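Probable transcriptional repressor protein (Mycobacterium tuberculosis, PDB 4FX0) probably acts as a redox-sensing transcriptional repressor of the MarR family that binds DNA through a winged helix-turn-helix domain. Local coordinates at residues 103-106 and 107-111. Residues are numbered along the deposited sequence; the frame is centred on the assembly and turned at random.
Sequences AALQ and KAVPL
The flat peptide group of Q106 has the puckered ring of P110 at its carbonyl oxygen, where an N-H would otherwise come; P110 CD lies 3.1 Å from Q106 O. Proline has no N-H, so the i to i+4 bond of this turn is missing and helix 99-119 kinks. This alpha-helix comes straight after wing strand 93-97 in the winged helix-turn-helix fold of the MarR family. Just before the proline the i to i+4 bonds are kept: K107 N gives its hydrogen to A103 O at 2.8 Å, A108 N to A104 O in a more bent bond (N-H...O 138°), and V109 N to L105 O, the last nearly in line with the carbonyl (C=O...N 168°).

Residue types follow the helix faces. L105 and A108 are buried against F36 of helix 33-45, where the small methyl of A108 takes little room; A104 and A108 also touch L31. Q106 and K107, with extended chains, belong to the exposed face and suit water. In V109, CG1 lies anti to the backbone N (chi1 170°), which leaves CG2 beside that N and over the preceding turn, where V109 CG2 touches L105 CD1 at 4.3 Å.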
loop_
_atom_site.group_PDB
_atom_site.type_symbol
_atom_site.label_atom_id
_atom_site.label_comp_id
_atom_site.label_asym_id
_atom_site.label_seq_id
_atom_site.Cartn_x
_atom_site.Cartn_y
_atom_site.Cartn_z
ATOM N N ALA B 103 -1.648 5.463 25.559
ATOM C CA ALA B 103 -3.083 5.309 25.756
ATOM C C ALA B 103 -3.785 4.985 24.440
ATOM O O ALA B 103 -4.470 3.967 24.327
ATOM C CB ALA B 103 -3.671 6.566 26.382
ATOM N N ALA B 104 -3.610 5.851 23.446
ATOM C CA ALA B 104 -4.238 5.657 22.143
ATOM C C ALA B 104 -3.890 4.293 21.554
ATOM O O ALA B 104 -4.757 3.595 21.029
ATOM C CB ALA B 104 -3.835 6.769 21.184
ATOM N N LEU B 105 -2.619 3.919 21.641
ATOM C CA LEU B 105 -2.181 2.621 21.146
ATOM C C LEU B 105 -2.905 1.501 21.886
ATOM O O LEU B 105 -3.487 0.611 21.267
ATOM C CB LEU B 105 -0.667 2.468 21.301
ATOM C CG LEU B 105 -0.075 1.136 20.838
ATOM C CD1 LEU B 105 -0.444 0.860 19.388
ATOM C CD2 LEU B 105 1.434 1.126 21.023
ATOM N N GLN B 106 -2.868 1.559 23.213
ATOM C CA GLN B 106 -3.535 0.568 24.049
ATOM C C GLN B 106 -5.001 0.433 23.656
ATOM O O GLN B 106 -5.537 -0.673 23.577
ATOM C CB GLN B 106 -3.421 0.959 25.524
ATOM C CG GLN B 106 -3.832 -0.132 26.501
ATOM C CD GLN B 106 -3.806 0.340 27.944
ATOM O OE1 GLN B 106 -4.850 0.617 28.535
ATOM N NE2 GLN B 106 -2.611 0.433 28.518
ATOM N N LYS B 107 -5.642 1.570 23.403
ATOM C CA LYS B 107 -7.051 1.597 23.028
ATOM C C LYS B 107 -7.272 1.068 21.614
ATOM O O LYS B 107 -8.293 0.443 21.327
ATOM C CB LYS B 107 -7.600 3.021 23.147
ATOM C CG LYS B 107 -9.072 3.157 22.790
ATOM C CD LYS B 107 -9.608 4.518 23.204
ATOM C CE LYS B 107 -11.110 4.608 22.996
ATOM N NZ LYS B 107 -11.670 5.869 23.555
ATOM N N ALA B 108 -6.307 1.321 20.735
ATOM C CA ALA B 108 -6.414 0.923 19.336
ATOM C C ALA B 108 -6.210 -0.578 19.135
ATOM O O ALA B 108 -6.840 -1.186 18.268
ATOM C CB ALA B 108 -5.422 1.709 18.490
ATOM N N VAL B 109 -5.332 -1.170 19.939
ATOM C CA VAL B 109 -4.988 -2.584 19.796
ATOM C C VAL B 109 -6.204 -3.497 19.614
ATOM O O VAL B 109 -6.304 -4.201 18.610
ATOM C CB VAL B 109 -4.120 -3.088 20.971
ATOM C CG1 VAL B 109 -3.985 -4.602 20.919
ATOM C CG2 VAL B 109 -2.754 -2.421 20.944
ATOM N N PRO B 110 -7.136 -3.490 20.584
ATOM C CA PRO B 110 -8.311 -4.360 20.461
ATOM C C PRO B 110 -9.099 -4.092 19.181
ATOM O O PRO B 110 -9.638 -5.027 18.588
ATOM C CB PRO B 110 -9.151 -3.996 21.692
ATOM C CG PRO B 110 -8.651 -2.656 22.127
ATOM C CD PRO B 110 -7.194 -2.657 21.797
ATOM N N LEU B 111 -9.160 -2.830 18.765
ATOM C CA LEU B 111 -9.856 -2.464 17.537
ATOM C C LEU B 111 -9.147 -3.048 16.321
ATOM O O LEU B 111 -9.785 -3.587 15.417
ATOM C CB LEU B 111 -9.950 -0.943 17.407
ATOM C CG LEU B 111 -10.638 -0.209 18.560
ATOM C CD1 LEU B 111 -10.656 1.291 18.305
ATOM C CD2 LEU B 111 -12.046 -0.739 18.763
#